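Local structure of probable zinc protease (Pseudomonas aeruginosa, 4NNZ) at residues 14-19 with 187-193; 34-40 with 85-91. The protein probably acts as one subunit of a heterodimeric zinc metallopeptidase of the M16 family. One frame throughout, in Å; residues are numbered along the deposited sequence.

Interaction 1 (14-19 with 187-193)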
loop_
_atom_site.group_PDB
_atom_site.type_symbol
_atom_site.label_atom_id
_atom_site.label_comp_id
_atom_site.label_asym_id
_atom_site.label_seq_id
_atom_site.Cartn_x
_atom_site.Cartn_y
_atom_site.Cartn_z
ATOM N N ASN A 14 -24.882 22.488 6.383
ATOM C CA ASN A 14 -24.229 21.654 5.394
ATOM C C ASN A 14 -23.194 20.764 6.032
ATOM O O ASN A 14 -22.626 19.928 5.399
ATOM C CB ASN A 14 -23.693 22.435 4.195
ATOM C CG ASN A 14 -22.809 23.569 4.583
ATOM O OD1 ASN A 14 -22.438 23.707 5.716
ATOM N ND2 ASN A 14 -22.489 24.398 3.635
ATOM N N GLY A 15 -23.038 20.896 7.328
ATOM C CA GLY A 15 -22.129 20.056 8.062
ATOM C C GLY A 15 -20.755 20.612 8.255
ATOM O O GLY A 15 -19.917 19.995 8.847
ATOM N N LEU A 16 -20.539 21.814 7.780
ATOM C CA LEU A 16 -19.317 22.488 8.048
ATOM C C LEU A 16 -19.297 22.729 9.506
ATOM O O LEU A 16 -20.269 23.125 10.050
ATOM C CB LEU A 16 -19.318 23.809 7.335
ATOM C CG LEU A 16 -18.058 24.618 7.522
ATOM C CD1 LEU A 16 -16.866 23.790 7.123
ATOM C CD2 LEU A 16 -18.133 25.846 6.674
ATOM N N LYS A 17 -18.170 22.494 10.136
ATOM C CA LYS A 17 -17.968 22.763 11.536
ATOM C C LYS A 17 -17.180 24.026 11.628
ATOM O O LYS A 17 -16.281 24.231 10.870
ATOM C CB LYS A 17 -17.189 21.636 12.171
ATOM C CG LYS A 17 -17.089 21.717 13.669
ATOM C CD LYS A 17 -16.463 20.467 14.243
ATOM C CE LYS A 17 -16.876 20.237 15.679
ATOM N NZ LYS A 17 -16.531 18.884 16.162
ATOM N N VAL A 18 -17.553 24.902 12.537
ATOM C CA VAL A 18 -16.868 26.159 12.675
ATOM C C VAL A 18 -16.357 26.291 14.082
ATOM O O VAL A 18 -17.064 26.039 15.011
ATOM C CB VAL A 18 -17.770 27.344 12.302
ATOM C CG1 VAL A 18 -17.003 28.628 12.417
ATOM C CG2 VAL A 18 -18.301 27.195 10.893
ATOM N N ILE A 19 -15.101 26.648 14.228
ATOM C CA ILE A 19 -14.551 26.865 15.539
ATOM C C ILE A 19 -13.966 28.240 15.643
ATOM O O ILE A 19 -13.240 28.660 14.789
ATOM C CB ILE A 19 -13.512 25.817 15.908
ATOM C CG1 ILE A 19 -14.142 24.439 15.905
ATOM C CG2 ILE A 19 -12.995 26.094 17.292
ATOM C CD1 ILE A 19 -13.175 23.302 15.996
ATOM N N PRO A 187 -18.264 20.483 2.486
ATOM C CA PRO A 187 -18.468 21.187 3.740
ATOM C C PRO A 187 -18.506 20.254 4.893
ATOM O O PRO A 187 -18.031 20.573 5.936
ATOM C CB PRO A 187 -19.822 21.818 3.549
ATOM C CG PRO A 187 -20.054 21.831 2.081
ATOM C CD PRO A 187 -18.907 21.198 1.396
ATOM N N ASN A 188 -19.031 19.076 4.677
ATOM C CA ASN A 188 -19.119 18.112 5.725
ATOM C C ASN A 188 -17.833 17.340 5.859
ATOM O O ASN A 188 -17.720 16.473 6.679
ATOM C CB ASN A 188 -20.311 17.204 5.540
ATOM C CG ASN A 188 -20.435 16.668 4.143
ATOM O OD1 ASN A 188 -20.620 17.404 3.209
ATOM N ND2 ASN A 188 -20.368 15.374 4.016
ATOM N N ASN A 189 -16.856 17.673 5.040
ATOM C CA ASN A 189 -15.523 17.152 5.204
ATOM C C ASN A 189 -14.537 18.174 5.682
ATOM O O ASN A 189 -13.378 17.957 5.615
ATOM C CB ASN A 189 -15.030 16.525 3.922
ATOM C CG ASN A 189 -14.010 15.465 4.163
ATOM O OD1 ASN A 189 -14.049 14.791 5.154
ATOM N ND2 ASN A 189 -13.086 15.333 3.273
ATOM N N ALA A 190 -15.009 19.298 6.151
ATOM C CA ALA A 190 -14.142 20.412 6.406
ATOM C C ALA A 190 -14.345 21.108 7.727
ATOM O O ALA A 190 -15.383 21.044 8.307
ATOM C CB ALA A 190 -14.246 21.398 5.274
ATOM N N THR A 191 -13.307 21.752 8.210
ATOM C CA THR A 191 -13.403 22.566 9.407
ATOM C C THR A 191 -12.876 23.956 9.190
ATOM O O THR A 191 -11.824 24.109 8.697
ATOM C CB THR A 191 -12.638 21.979 10.577
ATOM O OG1 THR A 191 -13.060 20.656 10.786
ATOM C CG2 THR A 191 -12.979 22.691 11.770
ATOM N N LEU A 192 -13.616 24.965 9.593
ATOM C CA LEU A 192 -13.178 26.318 9.475
ATOM C C LEU A 192 -12.766 26.744 10.837
ATOM O O LEU A 192 -13.493 26.559 11.761
ATOM C CB LEU A 192 -14.319 27.183 9.033
ATOM C CG LEU A 192 -14.035 28.668 9.108
ATOM C CD1 LEU A 192 -12.921 29.048 8.178
ATOM C CD2 LEU A 192 -15.274 29.451 8.792
ATOM N N VAL A 193 -11.568 27.285 10.968
ATOM C CA VAL A 193 -11.093 27.710 12.256
ATOM C C VAL A 193 -10.733 29.160 12.270
ATOM O O VAL A 193 -10.035 29.608 11.413
ATOM C CB VAL A 193 -9.884 26.910 12.703
ATOM C CG1 VAL A 193 -9.537 27.293 14.111
ATOM C CG2 VAL A 193 -10.202 25.448 12.637
HETATM O O HOH W 1 -17.493 19.017 8.647
#
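L192 N donates to K17 O at 3.0 Å, and I19 N donates to L192 O at 2.9 Å; with N-H...O angles of 175° and 166°, these nearly straight bonds set the parallel register K17-T191, V18-L192, I19-V193. On the face that carries V18 and L192 the two side chains run alongside each other, V18 CG1 lying 4.1 Å from L192 CD2. L16 is packed more closely: with CG anti to its backbone N (chi1 -179°), its CD1 branch reaches A190, 3.3 Å from A190 O and 4.0 Å from A190 CB. Strands 17-22 and 190-196 are neighbours in the six-stranded mixed sheet of an M16 peptidase domain, although the two segments lie 168 residues apart. Before K17 direct hydrogen bonding stops, yet the chains stay close at P187 and N188. A water lies 2.6 Å from G15 O and 2.9 Å from A190 O, with more acceptors around it than protons to give. The side chains of N14 and P187 cross at about a right angle, N14 CG 3.6 Å from P187 CB, while N14 ND2 hydrogen-bonds to I214 O. The looser side belongs to K17: its extended chain leads away, and K17 NZ forms salt bridges with E9 and E378.

Interaction 2 (34-40 with 85-91); sequences WYRIGSS and TDDYTAY
Chi1 of -67° sets W34 CG anti to its carbonyl carbon, whereas chi1 of 55° wedges Y88 CG between its own backbone N and carbonyl carbon; the two side chains run alongside each other in the same direction. Their ring planes meet obliquely at 51°, with W34 CZ3 over one face of the Y88 ring toward its rim and T85 OG1 over the centre of the opposite face. T85 OG1 belongs to an ST motif, accepting from Y88 N at 3.2 Å. A90 CB makes a CH-pi contact with W34, 3.6 Å from the centroid of the six-membered ring and close to its normal. Y35 and T89 form an antiparallel hydrogen-bonded pair: Y35 N to T89 O is 2.9 Å, and T89 N to Y35 O is 3.2 Å. Farther on, S40 N donates to D86 O at 3.1 Å, tilted from the carbonyl plane. S40 OG sits 2.8 Å from D87 OD1 and 3.1 Å from D86 O, so its one proton has two possible acceptors. D87 OD2 is hydrogen-bonded to Y158 OH and R306 N. In the M16-family sheet, antiparallel strands 28-35 and 89-96 end their pairing here and pass into loops that remain bonded, with helix 367-379 against W34 and Y88, helix 100-112 against Y35 and Y91, helix 174-184 against I37, and strand 190-196 bonded along the other edge of 28-35.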
loop_
_atom_site.group_PDB
_atom_site.type_symbol
_atom_site.label_atom_id
_atom_site.label_comp_id
_atom_site.label_asym_id
_atom_site.label_seq_id
_atom_site.Cartn_x
_atom_site.Cartn_y
_atom_site.Cartn_z
ATOM N N TRP A 34 -9.572 23.454 7.050
ATOM C CA TRP A 34 -8.980 22.132 7.078
ATOM C C TRP A 34 -9.900 21.103 6.491
ATOM O O TRP A 34 -10.971 20.903 6.966
ATOM C CB TRP A 34 -8.693 21.735 8.510
ATOM C CG TRP A 34 -7.662 22.533 9.147
ATOM C CD1 TRP A 34 -7.746 23.813 9.482
ATOM C CD2 TRP A 34 -6.364 22.110 9.517
ATOM N NE1 TRP A 34 -6.609 24.229 10.031
ATOM C CE2 TRP A 34 -5.729 23.196 10.062
ATOM C CE3 TRP A 34 -5.676 20.914 9.427
ATOM C CZ2 TRP A 34 -4.457 23.133 10.525
ATOM C CZ3 TRP A 34 -4.431 20.854 9.873
ATOM C CH2 TRP A 34 -3.818 21.950 10.413
ATOM N N TYR A 35 -9.448 20.426 5.459
ATOM C CA TYR A 35 -10.225 19.412 4.804
ATOM C C TYR A 35 -9.680 18.077 5.204
ATOM O O TYR A 35 -8.510 17.906 5.260
ATOM C CB TYR A 35 -10.088 19.528 3.315
ATOM C CG TYR A 35 -10.802 20.666 2.661
ATOM C CD1 TYR A 35 -12.138 20.596 2.355
ATOM C CD2 TYR A 35 -10.122 21.793 2.299
ATOM C CE1 TYR A 35 -12.773 21.635 1.737
ATOM C CE2 TYR A 35 -10.749 22.830 1.679
ATOM C CZ TYR A 35 -12.074 22.743 1.399
ATOM O OH TYR A 35 -12.656 23.796 0.785
ATOM N N ARG A 36 -10.532 17.118 5.487
ATOM C CA ARG A 36 -10.066 15.814 5.862
ATOM C C ARG A 36 -9.810 14.918 4.676
ATOM O O ARG A 36 -10.483 13.954 4.460
ATOM C CB ARG A 36 -11.055 15.179 6.795
ATOM C CG ARG A 36 -11.260 15.933 8.061
ATOM C CD ARG A 36 -12.409 15.350 8.823
ATOM N NE ARG A 36 -13.396 16.356 9.116
ATOM C CZ ARG A 36 -14.668 16.255 8.801
ATOM N NH1 ARG A 36 -15.117 15.195 8.177
ATOM N NH2 ARG A 36 -15.486 17.215 9.110
ATOM N N ILE A 37 -8.824 15.261 3.898
ATOM C CA ILE A 37 -8.427 14.413 2.844
ATOM C C ILE A 37 -6.915 14.455 2.818
ATOM O O ILE A 37 -6.330 15.415 3.205
ATOM C CB ILE A 37 -9.121 14.812 1.542
ATOM C CG1 ILE A 37 -8.755 13.857 0.432
ATOM C CG2 ILE A 37 -8.838 16.240 1.203
ATOM C CD1 ILE A 37 -9.038 12.435 0.763
ATOM N N GLY A 38 -6.292 13.376 2.422
ATOM C CA GLY A 38 -4.886 13.248 2.602
ATOM C C GLY A 38 -4.415 12.154 1.721
ATOM O O GLY A 38 -5.208 11.555 1.067
ATOM N N SER A 39 -3.128 11.893 1.738
ATOM C CA SER A 39 -2.557 10.781 1.049
ATOM C C SER A 39 -2.931 9.411 1.562
ATOM O O SER A 39 -2.841 8.483 0.845
ATOM C CB SER A 39 -1.058 10.936 0.879
ATOM O OG SER A 39 -0.423 11.171 2.082
ATOM N N SER A 40 -3.327 9.288 2.805
ATOM C CA SER A 40 -3.732 8.009 3.333
ATOM C C SER A 40 -5.082 7.559 2.801
ATOM O O SER A 40 -5.446 6.441 2.938
ATOM C CB SER A 40 -3.645 7.950 4.848
ATOM O OG SER A 40 -4.410 8.925 5.476
ATOM N N THR A 85 -0.836 16.776 3.928
ATOM C CA THR A 85 -0.135 15.753 4.645
ATOM C C THR A 85 -0.858 14.470 4.412
ATOM O O THR A 85 -1.664 14.385 3.553
ATOM C CB THR A 85 -0.094 16.035 6.134
ATOM O OG1 THR A 85 -1.368 15.815 6.696
ATOM C CG2 THR A 85 0.243 17.416 6.381
ATOM N N ASP A 86 -0.540 13.466 5.185
ATOM C CA ASP A 86 -1.192 12.198 5.055
ATOM C C ASP A 86 -2.646 12.269 5.382
ATOM O O ASP A 86 -3.464 11.750 4.684
ATOM C CB ASP A 86 -0.517 11.199 5.966
ATOM C CG ASP A 86 0.928 10.979 5.611
ATOM O OD1 ASP A 86 1.387 11.520 4.607
ATOM O OD2 ASP A 86 1.625 10.266 6.313
ATOM N N ASP A 87 -2.960 12.911 6.482
ATOM C CA ASP A 87 -4.316 13.006 6.927
ATOM C C ASP A 87 -5.092 14.254 6.621
ATOM O O ASP A 87 -6.269 14.255 6.807
ATOM C CB ASP A 87 -4.392 12.713 8.408
ATOM C CG ASP A 87 -4.152 11.279 8.712
ATOM O OD1 ASP A 87 -4.414 10.465 7.846
ATOM O OD2 ASP A 87 -3.689 10.955 9.787
ATOM N N TYR A 88 -4.462 15.302 6.158
ATOM C CA TYR A 88 -5.206 16.503 5.920
ATOM C C TYR A 88 -4.632 17.451 4.900
ATOM O O TYR A 88 -3.512 17.361 4.506
ATOM C CB TYR A 88 -5.461 17.225 7.227
ATOM C CG TYR A 88 -4.230 17.505 7.970
ATOM C CD1 TYR A 88 -3.457 18.565 7.656
ATOM C CD2 TYR A 88 -3.814 16.678 8.952
ATOM C CE1 TYR A 88 -2.302 18.807 8.328
ATOM C CE2 TYR A 88 -2.671 16.918 9.640
ATOM C CZ TYR A 88 -1.927 17.988 9.324
ATOM O OH TYR A 88 -0.787 18.219 9.983
ATOM N N THR A 89 -5.474 18.356 4.459
ATOM C CA THR A 89 -5.092 19.466 3.641
ATOM C C THR A 89 -5.599 20.734 4.236
ATOM O O THR A 89 -6.755 20.862 4.450
ATOM C CB THR A 89 -5.753 19.339 2.314
ATOM O OG1 THR A 89 -5.489 18.038 1.832
ATOM C CG2 THR A 89 -5.233 20.354 1.362
ATOM N N ALA A 90 -4.729 21.681 4.490
ATOM C CA ALA A 90 -5.140 22.902 5.132
ATOM C C ALA A 90 -4.781 24.174 4.413
ATOM O O ALA A 90 -3.696 24.341 3.989
ATOM C CB ALA A 90 -4.614 22.934 6.539
ATOM N N TYR A 91 -5.715 25.097 4.326
ATOM C CA TYR A 91 -5.437 26.387 3.764
ATOM C C TYR A 91 -5.645 27.427 4.829
ATOM O O TYR A 91 -6.647 27.440 5.466
ATOM C CB TYR A 91 -6.343 26.672 2.593
ATOM C CG TYR A 91 -6.358 25.654 1.502
ATOM C CD1 TYR A 91 -7.024 24.479 1.647
ATOM C CD2 TYR A 91 -5.741 25.891 0.316
ATOM C CE1 TYR A 91 -7.056 23.559 0.647
ATOM C CE2 TYR A 91 -5.769 24.974 -0.691
ATOM C CZ TYR A 91 -6.431 23.813 -0.511
ATOM O OH TYR A 91 -6.464 22.901 -1.502
#

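In the fold
From the N terminus, the chain passes through 14-19 and turns back as strand 28-35 into 34-40. Interaction 2 closes the first loop, when 85-91 returns beside 34-40 after 44 intervening residues. Interaction 1 closes a much longer one, 167 residues, when 187-193 comes back to 14-19 past a run of helices; the shorter loop lies wholly within it. The contacts meet in one sheet, because strand 190-196 slots between 17-22 and 28-35. T191 N lies 2.8 Å from W34 O and N189 O lies 3.0 Å from R36 N, both probable hydrogen bonds, and A190 CB packs on Y35 CD1. Together they join four of the sheet's six strands, in the order 17-22, 190-196, 28-35, 89-96.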